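Long-range contacts in GH127 beta-L-arabinofuranoside (Geobacillus stearothermophilus, PDB 4QJY), which probably hydrolyses terminal beta-L-arabinofuranosides, releasing L-arabinose, as a retaining glycoside hydrolase of family GH127: residues A[13-18]-A[445-450]; A[149-154]-A[162-167]; A[384-389]-A[640-645]; A[584-589]-A[624-629]. All blocks are in the same frame, centred on the assembly; numbering follows the deposited sequence.

Contact 1: residues A[13-18]-A[445-450]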
# COMPACT_ATOMS: atom_id res chain seq x y z
N ALA A 13 -21.87 -46.54 5.67
CA ALA A 13 -22.95 -45.53 5.76
C ALA A 13 -22.70 -44.62 6.98
O ALA A 13 -22.58 -45.10 8.11
CB ALA A 13 -24.32 -46.20 5.86
N THR A 14 -22.62 -43.32 6.73
CA THR A 14 -22.32 -42.36 7.79
C THR A 14 -23.13 -41.08 7.62
O THR A 14 -23.14 -40.43 6.58
CB THR A 14 -20.80 -42.08 7.85
OG1 THR A 14 -20.15 -43.26 8.31
CG2 THR A 14 -20.49 -40.95 8.79
N ASN A 15 -23.83 -40.73 8.66
CA ASN A 15 -24.75 -39.64 8.58
C ASN A 15 -24.54 -38.61 9.68
O ASN A 15 -24.59 -38.95 10.83
CB ASN A 15 -26.15 -40.22 8.69
CG ASN A 15 -27.17 -39.31 8.12
OD1 ASN A 15 -26.98 -38.79 7.02
ND2 ASN A 15 -28.25 -39.08 8.85
N VAL A 16 -24.32 -37.35 9.31
CA VAL A 16 -24.20 -36.24 10.25
C VAL A 16 -25.35 -35.27 10.02
O VAL A 16 -25.54 -34.84 8.90
CB VAL A 16 -22.87 -35.50 10.02
CG1 VAL A 16 -22.76 -34.32 10.96
CG2 VAL A 16 -21.67 -36.43 10.20
N ASN A 17 -26.13 -34.96 11.05
CA ASN A 17 -27.16 -33.92 10.95
C ASN A 17 -26.86 -32.85 11.96
O ASN A 17 -26.53 -33.17 13.12
CB ASN A 17 -28.53 -34.48 11.26
CG ASN A 17 -28.71 -35.86 10.69
OD1 ASN A 17 -28.67 -36.06 9.47
ND2 ASN A 17 -28.84 -36.85 11.56
N LEU A 18 -26.95 -31.61 11.52
CA LEU A 18 -26.72 -30.45 12.34
C LEU A 18 -27.92 -30.26 13.19
O LEU A 18 -29.03 -30.38 12.70
CB LEU A 18 -26.55 -29.20 11.46
CG LEU A 18 -25.18 -28.94 10.85
CD1 LEU A 18 -24.48 -27.91 11.71
CD2 LEU A 18 -24.28 -30.16 10.78
N ASP A 445 -25.63 -34.45 15.53
CA ASP A 445 -25.39 -35.87 15.80
C ASP A 445 -24.92 -36.68 14.59
O ASP A 445 -25.11 -36.28 13.45
CB ASP A 445 -26.59 -36.47 16.52
CG ASP A 445 -27.85 -36.21 15.83
OD1 ASP A 445 -27.88 -36.59 14.64
OD2 ASP A 445 -28.78 -35.63 16.44
N ILE A 446 -24.23 -37.76 14.85
CA ILE A 446 -23.65 -38.59 13.83
C ILE A 446 -24.01 -40.05 14.10
O ILE A 446 -23.83 -40.55 15.24
CB ILE A 446 -22.13 -38.47 13.82
CG1 ILE A 446 -21.52 -39.48 12.85
CG2 ILE A 446 -21.51 -38.73 15.20
CD1 ILE A 446 -20.06 -39.22 12.60
N GLN A 447 -24.52 -40.73 13.07
CA GLN A 447 -24.79 -42.18 13.13
C GLN A 447 -23.77 -42.83 12.21
O GLN A 447 -23.61 -42.43 11.07
CB GLN A 447 -26.18 -42.49 12.63
CG GLN A 447 -27.30 -41.93 13.50
CD GLN A 447 -27.62 -40.45 13.28
OE1 GLN A 447 -27.15 -39.80 12.33
NE2 GLN A 447 -28.43 -39.90 14.18
N THR A 448 -23.05 -43.80 12.71
CA THR A 448 -21.92 -44.31 11.97
C THR A 448 -21.60 -45.75 12.39
O THR A 448 -22.41 -46.38 13.07
CB THR A 448 -20.73 -43.34 12.14
OG1 THR A 448 -19.64 -43.74 11.31
CG2 THR A 448 -20.29 -43.25 13.62
N GLU A 449 -20.46 -46.29 11.96
CA GLU A 449 -20.07 -47.66 12.30
C GLU A 449 -18.66 -47.67 12.89
O GLU A 449 -17.71 -47.25 12.21
CB GLU A 449 -20.17 -48.62 11.09
CG GLU A 449 -21.58 -49.17 10.82
CD GLU A 449 -21.63 -50.24 9.72
OE1 GLU A 449 -22.67 -50.94 9.62
OE2 GLU A 449 -20.67 -50.38 8.94
N ILE A 450 -18.55 -48.12 14.15
CA ILE A 450 -17.26 -48.23 14.86
C ILE A 450 -16.98 -49.67 15.31
O ILE A 450 -17.82 -50.31 15.97
CB ILE A 450 -17.17 -47.30 16.09
CG1 ILE A 450 -18.07 -46.09 15.93
CG2 ILE A 450 -15.73 -46.86 16.29
CD1 ILE A 450 -17.91 -45.07 17.04
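Asn17 and Asp445 pair at one end of an antiparallel beta pairing between 15-18 and 445-450, joined by two backbone bonds and one between side chains. Two further bonds link Asn15 and Gln447, N to O in each direction, while Val16 and Ile446 form the non-hydrogen-bonded pair between them. Followed outward, Asn17 CB stays 4.0 Å from Asp445 OD1; CG lies anti to the carbonyl carbon (chi1 -39°), and ND2 at the tip donates to Asp445 OD1 at 3.2 Å. OD1 is approached nearly along its C-O axis, with the amide and carboxylate planes 77° apart. Gln447 NE2 gives the same oxygen a weak second bond of 3.4 Å. On the other face Val16 CG2 packs against Ile446 CD1 at 4.0 Å, and Tyr429 of strand 429-431 touches both side chains. Just before the strand, Thr14 OG1 donates to Thr448 OG1 at 3.1 Å; Thr448 OG1 is also hydrogen-bonded to Gln431. The pairing sets the N-terminal strand at the margin of the seven-stranded sheet of the middle domain. Backbone bonds hold this edge strand; its polar face, where Asn15 is exposed, suits the surface, while Val16 and Ile446 pack on Tyr429.

Contact 2: residues A[149-154]-A[162-167]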
# COMPACT_ATOMS: atom_id res chain seq x y z
N GLU A 149 -15.77 -32.53 -9.02
CA GLU A 149 -16.20 -32.37 -7.64
C GLU A 149 -17.73 -32.30 -7.53
O GLU A 149 -18.31 -32.82 -6.58
CB GLU A 149 -15.62 -31.11 -7.02
CG GLU A 149 -14.14 -31.10 -6.72
CD GLU A 149 -13.79 -30.04 -5.66
OE1 GLU A 149 -13.24 -28.94 -6.02
OE2 GLU A 149 -14.13 -30.29 -4.46
N ALA A 150 -18.39 -31.58 -8.44
CA ALA A 150 -19.84 -31.56 -8.38
C ALA A 150 -20.42 -32.97 -8.58
O ALA A 150 -21.39 -33.32 -7.91
CB ALA A 150 -20.44 -30.58 -9.38
N ALA A 151 -19.84 -33.77 -9.49
CA ALA A 151 -20.42 -35.08 -9.81
C ALA A 151 -20.30 -36.05 -8.65
O ALA A 151 -21.27 -36.77 -8.37
CB ALA A 151 -19.77 -35.68 -11.05
N VAL A 152 -19.12 -36.08 -8.03
CA VAL A 152 -18.84 -36.94 -6.88
C VAL A 152 -19.82 -36.56 -5.80
O VAL A 152 -20.54 -37.38 -5.25
CB VAL A 152 -17.41 -36.74 -6.39
CG1 VAL A 152 -17.18 -37.38 -5.04
CG2 VAL A 152 -16.39 -37.29 -7.39
N ALA A 153 -19.84 -35.30 -5.48
CA ALA A 153 -20.80 -34.81 -4.49
C ALA A 153 -22.24 -35.22 -4.84
O ALA A 153 -23.00 -35.67 -3.99
CB ALA A 153 -20.70 -33.29 -4.40
N TYR A 154 -22.65 -35.06 -6.09
CA TYR A 154 -24.03 -35.30 -6.42
C TYR A 154 -24.37 -36.80 -6.31
O TYR A 154 -25.49 -37.17 -5.90
CB TYR A 154 -24.35 -34.80 -7.80
CG TYR A 154 -25.81 -34.64 -8.08
CD1 TYR A 154 -26.51 -33.56 -7.62
CD2 TYR A 154 -26.50 -35.59 -8.81
CE1 TYR A 154 -27.85 -33.40 -7.90
CE2 TYR A 154 -27.87 -35.45 -9.08
CZ TYR A 154 -28.54 -34.36 -8.65
OH TYR A 154 -29.93 -34.23 -8.93
N ARG A 162 -25.28 -40.70 -13.18
CA ARG A 162 -25.17 -40.11 -14.49
C ARG A 162 -24.05 -39.05 -14.59
O ARG A 162 -23.18 -39.14 -15.46
CB ARG A 162 -26.57 -39.56 -14.88
CG ARG A 162 -26.63 -38.82 -16.21
CD ARG A 162 -26.36 -39.75 -17.39
NE ARG A 162 -26.29 -38.99 -18.63
CZ ARG A 162 -25.45 -39.25 -19.62
NH1 ARG A 162 -24.60 -40.28 -19.56
NH2 ARG A 162 -25.42 -38.46 -20.68
N PHE A 163 -24.09 -38.05 -13.72
CA PHE A 163 -23.10 -36.96 -13.71
C PHE A 163 -21.70 -37.60 -13.56
O PHE A 163 -20.77 -37.27 -14.26
CB PHE A 163 -23.44 -35.97 -12.56
CG PHE A 163 -22.73 -34.62 -12.62
CD1 PHE A 163 -21.79 -34.30 -13.62
CD2 PHE A 163 -23.02 -33.66 -11.65
CE1 PHE A 163 -21.17 -33.07 -13.63
CE2 PHE A 163 -22.42 -32.42 -11.67
CZ PHE A 163 -21.49 -32.12 -12.64
N LEU A 164 -21.60 -38.59 -12.70
CA LEU A 164 -20.35 -39.31 -12.49
C LEU A 164 -19.86 -40.04 -13.75
O LEU A 164 -18.65 -40.08 -14.01
CB LEU A 164 -20.49 -40.27 -11.31
CG LEU A 164 -19.23 -40.88 -10.72
CD1 LEU A 164 -18.24 -39.80 -10.27
CD2 LEU A 164 -19.66 -41.74 -9.54
N ASP A 165 -20.78 -40.57 -14.56
CA ASP A 165 -20.41 -41.26 -15.82
C ASP A 165 -19.89 -40.28 -16.84
O ASP A 165 -18.84 -40.52 -17.44
CB ASP A 165 -21.57 -42.06 -16.40
CG ASP A 165 -21.85 -43.31 -15.56
OD1 ASP A 165 -20.89 -43.86 -14.91
OD2 ASP A 165 -23.03 -43.72 -15.52
N ILE A 166 -20.60 -39.16 -16.98
CA ILE A 166 -20.10 -38.06 -17.78
C ILE A 166 -18.66 -37.63 -17.43
O ILE A 166 -17.81 -37.45 -18.31
CB ILE A 166 -21.08 -36.87 -17.69
CG1 ILE A 166 -22.37 -37.20 -18.41
CG2 ILE A 166 -20.52 -35.63 -18.32
CD1 ILE A 166 -23.54 -36.40 -17.89
N MET A 167 -18.38 -37.44 -16.14
CA MET A 167 -17.11 -36.85 -15.71
C MET A 167 -15.99 -37.87 -15.66
O MET A 167 -14.83 -37.53 -15.81
CB MET A 167 -17.29 -36.16 -14.34
CG MET A 167 -18.18 -34.94 -14.39
SD MET A 167 -17.77 -33.85 -15.81
CE MET A 167 -16.03 -33.53 -15.44
O HOH W 1 -23.22 -38.38 -10.28
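Leu164 N donates to a water at 2.9 Å, and the same water donates to Ala151 O at 3.2 Å, so the two helices share a single-water bridge although no direct hydrogen bond joins them. The NH belongs to the first turn of helix 162-177, where an amide lacks a partner one turn earlier in its own helix; the water supplies an acceptor and itself donates to the Ala151 carbonyl.

Beside this bridge the packing is apolar and close. The Phe163 ring lies against the backbone of Ala151: the methyl CB sits over one face, 3.6 Å from the ring centroid and 19° off the normal, a CH-pi contact, and Ala151 CA covers the same face near CD2. With CG anti to the backbone N (chi1 -166°), the ring reaches across to the facing helix. Ala150 CB approaches it obliquely, 3.5 Å from CE2. Met167, one turn further on, brings CG to 3.8 Å from Ala151 CB, and Leu164 CD1 meets Val152 CG2 at 4.2 Å. Small alanines at the interface let the axes come within 8.1 Å.

The pair is an antiparallel helical hairpin, with an angle of 148° between the helix directions, in the helical catalytic domain of the six-hairpin clan. Helix 96-112 packs on Tyr154 and Phe163, with Asp103 holding Tyr154 OH; Leu201 of helix 194-205 touches Val152 and Leu164, and Leu83 of helix 76-92 lies against Ala150.

Contact 3: residues A[384-389]-A[640-645]; sequences PLEVWP and EMVVWV
Trp644 presents a ring edge to Leu385, whose CD2 lies near the ring plane, 3.8 Å from NE1. The side chains run alongside each other and point the same way. A water that joins Leu385 O to Trp644 N also lies at the edge of this indole, in its plane. At the other end, the Trp388 ring has the Glu640 carboxylate beside it, approaching obliquely with the two planes 50° apart. Arg544 of the second subunit makes a cation-pi contact with Trp388 and a salt bridge to Glu640 OE2, while Phe321 of that subunit meets the indole edge-to-face; this end of the contact therefore forms part of the dimer interface.

Between the two tryptophans the chains form a short antiparallel bridge. Val387 and Met641 exchange backbone bonds, Val387 N to Met641 O at 2.7 Å and Met641 N to Val387 O at 3.0 Å, the latter on a lone pair of the carbonyl. Val643 N adds a bond to Leu385 O. The bridge appends strand 386-387, from the catalytic-domain region, to the last strand of the C-terminal beta domain, joining parts of the chain more than 250 residues apart.

Glu386 CG and Val642 CG2 lie side by side at 3.9 Å. Bent at chi2 and chi3 (-79° and -77°), Met641 curls back so that CE comes 3.5 Å from Pro384 O and SD sits near Leu385 O. Pro389 CD packs on Glu640 CG. Two further waters bridge polar atoms: one joins Glu386 OE1 to Trp644 O, and the other donates to Val387 O and, at 3.2 Å, to Glu640 OE1.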
# COMPACT_ATOMS: atom_id res chain seq x y z
N PRO A 384 -10.40 -7.52 4.79
CA PRO A 384 -9.38 -6.69 5.42
C PRO A 384 -9.48 -6.76 6.94
O PRO A 384 -10.51 -7.14 7.46
CB PRO A 384 -9.76 -5.31 4.95
CG PRO A 384 -11.25 -5.38 4.85
CD PRO A 384 -11.58 -6.76 4.38
N LEU A 385 -8.41 -6.43 7.65
CA LEU A 385 -8.43 -6.42 9.11
C LEU A 385 -8.51 -5.00 9.66
O LEU A 385 -8.66 -4.81 10.85
CB LEU A 385 -7.20 -7.15 9.68
CG LEU A 385 -7.36 -8.65 9.78
CD1 LEU A 385 -7.21 -9.26 8.40
CD2 LEU A 385 -6.34 -9.28 10.77
N GLU A 386 -8.48 -4.01 8.78
CA GLU A 386 -8.59 -2.59 9.15
C GLU A 386 -9.19 -1.82 7.99
O GLU A 386 -8.68 -1.87 6.87
CB GLU A 386 -7.21 -2.04 9.40
CG GLU A 386 -7.15 -0.60 9.88
CD GLU A 386 -5.72 -0.13 9.93
OE1 GLU A 386 -4.88 -0.93 10.37
OE2 GLU A 386 -5.41 1.00 9.47
N VAL A 387 -10.25 -1.08 8.26
CA VAL A 387 -10.81 -0.27 7.27
C VAL A 387 -10.98 1.16 7.73
O VAL A 387 -11.51 1.43 8.80
CB VAL A 387 -12.16 -0.83 6.87
CG1 VAL A 387 -12.77 0.03 5.80
CG2 VAL A 387 -11.99 -2.25 6.37
N TRP A 388 -10.53 2.08 6.87
CA TRP A 388 -10.89 3.53 6.91
C TRP A 388 -11.57 3.85 5.60
O TRP A 388 -10.90 3.92 4.60
CB TRP A 388 -9.63 4.35 7.12
CG TRP A 388 -9.83 5.82 7.22
CD1 TRP A 388 -11.01 6.49 7.43
CD2 TRP A 388 -8.80 6.81 7.17
NE1 TRP A 388 -10.76 7.83 7.49
CE2 TRP A 388 -9.42 8.06 7.36
CE3 TRP A 388 -7.41 6.76 6.98
CZ2 TRP A 388 -8.72 9.25 7.32
CZ3 TRP A 388 -6.68 7.96 6.96
CH2 TRP A 388 -7.34 9.18 7.12
N PRO A 389 -12.91 3.97 5.57
CA PRO A 389 -13.58 3.96 4.25
C PRO A 389 -13.04 5.00 3.26
O PRO A 389 -12.76 4.68 2.09
CB PRO A 389 -15.08 4.22 4.58
CG PRO A 389 -15.22 3.79 5.98
CD PRO A 389 -13.89 4.09 6.67
N GLU A 640 -15.62 2.69 9.86
CA GLU A 640 -14.32 2.21 10.23
C GLU A 640 -14.40 0.85 10.95
O GLU A 640 -15.35 0.60 11.71
CB GLU A 640 -13.66 3.24 11.15
CG GLU A 640 -13.33 4.53 10.45
CD GLU A 640 -12.43 5.44 11.28
OE1 GLU A 640 -11.58 4.93 12.04
OE2 GLU A 640 -12.55 6.69 11.15
N MET A 641 -13.38 0.03 10.76
CA MET A 641 -13.28 -1.26 11.50
C MET A 641 -11.83 -1.57 11.74
O MET A 641 -11.00 -1.30 10.88
CB MET A 641 -13.99 -2.39 10.73
CG MET A 641 -13.93 -3.74 11.41
SD MET A 641 -12.33 -4.54 11.16
CE MET A 641 -12.53 -5.11 9.46
N VAL A 642 -11.52 -2.09 12.93
CA VAL A 642 -10.17 -2.51 13.27
C VAL A 642 -10.22 -3.82 14.07
O VAL A 642 -11.02 -3.97 14.98
CB VAL A 642 -9.40 -1.44 14.10
CG1 VAL A 642 -8.05 -1.98 14.54
CG2 VAL A 642 -9.04 -0.26 13.25
N VAL A 643 -9.31 -4.72 13.76
CA VAL A 643 -9.11 -5.88 14.57
C VAL A 643 -7.97 -5.66 15.53
O VAL A 643 -8.15 -5.89 16.70
CB VAL A 643 -8.85 -7.11 13.70
CG1 VAL A 643 -8.28 -8.29 14.51
CG2 VAL A 643 -10.14 -7.50 13.04
N TRP A 644 -6.78 -5.25 15.04
CA TRP A 644 -5.62 -4.99 15.89
C TRP A 644 -5.68 -3.56 16.48
O TRP A 644 -5.57 -2.60 15.75
CB TRP A 644 -4.35 -5.19 15.13
CG TRP A 644 -4.10 -6.63 14.83
CD1 TRP A 644 -4.45 -7.31 13.67
CD2 TRP A 644 -3.52 -7.58 15.68
NE1 TRP A 644 -4.13 -8.61 13.79
CE2 TRP A 644 -3.55 -8.81 15.02
CE3 TRP A 644 -2.94 -7.52 16.95
CZ2 TRP A 644 -2.99 -9.95 15.55
CZ3 TRP A 644 -2.41 -8.68 17.49
CH2 TRP A 644 -2.49 -9.88 16.82
N VAL A 645 -5.89 -3.43 17.79
CA VAL A 645 -6.02 -2.11 18.39
C VAL A 645 -4.75 -1.67 19.09
O VAL A 645 -3.98 -2.49 19.60
CB VAL A 645 -7.32 -1.96 19.22
CG1 VAL A 645 -8.13 -3.25 19.33
CG2 VAL A 645 -7.09 -1.32 20.56
O HOH W 2 -6.41 -4.36 12.31
O HOH W 3 -4.96 -2.12 12.79
O HOH W 4 -9.91 2.56 10.80

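Contact 4: residues A[584-589]-A[624-629]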
# COMPACT_ATOMS: atom_id res chain seq x y z
N HIS A 584 -20.67 -10.46 27.39
CA HIS A 584 -22.05 -10.86 27.66
C HIS A 584 -22.80 -11.14 26.35
O HIS A 584 -22.43 -10.66 25.31
CB HIS A 584 -22.78 -9.78 28.49
CG HIS A 584 -23.12 -8.54 27.73
ND1 HIS A 584 -22.29 -7.44 27.67
CD2 HIS A 584 -24.20 -8.23 26.98
CE1 HIS A 584 -22.84 -6.51 26.91
NE2 HIS A 584 -24.00 -6.96 26.48
N PHE A 585 -23.85 -11.93 26.41
CA PHE A 585 -24.56 -12.34 25.22
C PHE A 585 -25.66 -11.33 24.88
O PHE A 585 -26.35 -10.82 25.74
CB PHE A 585 -25.18 -13.70 25.44
CG PHE A 585 -25.76 -14.30 24.20
CD1 PHE A 585 -24.95 -14.64 23.13
CD2 PHE A 585 -27.12 -14.53 24.10
CE1 PHE A 585 -25.48 -15.21 21.99
CE2 PHE A 585 -27.67 -15.10 22.96
CZ PHE A 585 -26.84 -15.45 21.90
N GLU A 586 -25.76 -11.00 23.60
CA GLU A 586 -26.77 -10.05 23.12
C GLU A 586 -27.61 -10.85 22.16
O GLU A 586 -27.22 -11.04 21.03
CB GLU A 586 -26.11 -8.88 22.40
CG GLU A 586 -25.42 -7.93 23.33
CD GLU A 586 -26.36 -6.91 23.96
OE1 GLU A 586 -27.57 -7.03 23.72
OE2 GLU A 586 -25.88 -5.99 24.69
N PRO A 587 -28.74 -11.39 22.63
CA PRO A 587 -29.50 -12.37 21.83
C PRO A 587 -30.12 -11.83 20.54
O PRO A 587 -30.44 -12.61 19.67
CB PRO A 587 -30.61 -12.81 22.79
CG PRO A 587 -30.75 -11.67 23.76
CD PRO A 587 -29.33 -11.21 23.96
N ASP A 588 -30.23 -10.52 20.44
CA ASP A 588 -30.92 -9.86 19.35
C ASP A 588 -30.00 -9.02 18.49
O ASP A 588 -30.47 -8.30 17.63
CB ASP A 588 -31.96 -8.98 19.98
CG ASP A 588 -32.86 -9.78 20.91
OD1 ASP A 588 -33.35 -10.85 20.46
OD2 ASP A 588 -33.03 -9.36 22.08
N LEU A 589 -28.69 -9.08 18.74
CA LEU A 589 -27.74 -8.32 17.96
C LEU A 589 -27.00 -9.27 17.01
O LEU A 589 -26.38 -10.25 17.45
CB LEU A 589 -26.73 -7.63 18.90
CG LEU A 589 -25.55 -6.88 18.23
CD1 LEU A 589 -26.00 -5.53 17.64
CD2 LEU A 589 -24.43 -6.65 19.23
N PRO A 624 -15.94 3.99 27.17
CA PRO A 624 -16.33 2.59 27.09
C PRO A 624 -16.21 2.17 25.64
O PRO A 624 -16.33 2.99 24.73
CB PRO A 624 -17.82 2.62 27.55
CG PRO A 624 -18.31 3.99 27.26
CD PRO A 624 -17.11 4.91 27.10
N PHE A 625 -15.92 0.90 25.41
CA PHE A 625 -15.90 0.40 24.05
C PHE A 625 -16.67 -0.89 23.94
O PHE A 625 -16.84 -1.61 24.93
CB PHE A 625 -14.48 0.24 23.57
CG PHE A 625 -13.81 -0.96 24.03
CD1 PHE A 625 -14.00 -2.16 23.37
CD2 PHE A 625 -12.93 -0.89 25.13
CE1 PHE A 625 -13.37 -3.31 23.82
CE2 PHE A 625 -12.30 -2.04 25.58
CZ PHE A 625 -12.52 -3.25 24.93
N ARG A 626 -17.14 -1.19 22.73
CA ARG A 626 -17.75 -2.47 22.49
C ARG A 626 -17.13 -3.13 21.26
O ARG A 626 -16.95 -2.48 20.20
CB ARG A 626 -19.23 -2.30 22.35
CG ARG A 626 -19.93 -3.45 21.64
CD ARG A 626 -21.38 -3.13 21.34
NE ARG A 626 -22.14 -3.27 22.57
CZ ARG A 626 -23.45 -3.32 22.65
NH1 ARG A 626 -24.19 -3.22 21.56
NH2 ARG A 626 -24.02 -3.48 23.85
N ALA A 627 -16.79 -4.42 21.41
CA ALA A 627 -16.29 -5.22 20.33
C ALA A 627 -17.26 -6.33 19.93
O ALA A 627 -17.87 -6.97 20.78
CB ALA A 627 -14.95 -5.81 20.68
N ILE A 628 -17.30 -6.62 18.65
CA ILE A 628 -18.13 -7.67 18.14
C ILE A 628 -17.31 -8.64 17.30
O ILE A 628 -16.22 -8.28 16.84
CB ILE A 628 -19.24 -7.09 17.26
CG1 ILE A 628 -18.64 -6.23 16.15
CG2 ILE A 628 -20.14 -6.23 18.11
CD1 ILE A 628 -19.12 -6.65 14.79
N PRO A 629 -17.85 -9.87 17.10
CA PRO A 629 -17.14 -10.82 16.24
C PRO A 629 -16.79 -10.24 14.89
O PRO A 629 -17.62 -9.56 14.24
CB PRO A 629 -18.16 -11.96 16.06
CG PRO A 629 -18.97 -11.90 17.34
CD PRO A 629 -19.16 -10.40 17.50
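Glu586 and Arg626 reach toward each other between backbones too far apart to pair, the nearest CA atoms, those of Leu589 and Ile628, being 9.6 Å apart. Both segments belong to the C-terminal beta domain, where strand 593-603 lies between strands 574-586 and 620-629 and pairs antiparallel with each; the contact thus spans one intervening strand. A type I beta turn ends the first segment, and Glu586 and Leu589, the ends of the turn, both point toward 624-629.

Glu586 OE2 makes a salt bridge to Arg626 NH2 at 3.2 Å. The carboxylate and guanidinium planes are 61° apart and the side chains cross at about a right angle, a single-point contact instead of a flat two-pronged pairing. Arg626 leaves its strand with CG anti to the backbone N and then bends at chi3 (-77°), which swings the guanidinium toward the glutamate. Beside the ion pair, Leu589 CD2 lies 4.2 Å from Arg626 NH1 and 4.5 Å from Ile628 CG2, so the leucine meets both the arginine and Ile628, two residues along on the same side of the strand. Val595 of the intervening strand touches His584, Glu586 and Leu589, and Asp565 packs on Arg626 and Ile628.

The carboxylate has a second partner, since Glu586 OE2 also accepts from His584. This bond probably helps fix the carboxylate facing the arginine. His584 NE2 donates over 2.8 Å at 165°, in its ring plane but from above the carboxylate plane.

How the contacts relate
Contacts 2 and 3 are buried, contact 1 is partly so, and contact 4 lies at the surface. Contact 2 is the one all-helical case, with apolar side chains and a bridging water; contacts 1 and 3 rest on antiparallel backbone bonds, each tying catalytic-domain chain to a beta domain, the middle one in contact 1 and the C-terminal one in contact 3, on opposite sides of the chain's centre. Contact 4 has no cross-segment backbone bonds and relies on a salt bridge. Contacts 3 and 4, with centres about 17 Å apart, share a sheet in which strands 641-647 and 574-586 are neighbours. Contact 3 alone meets the second subunit.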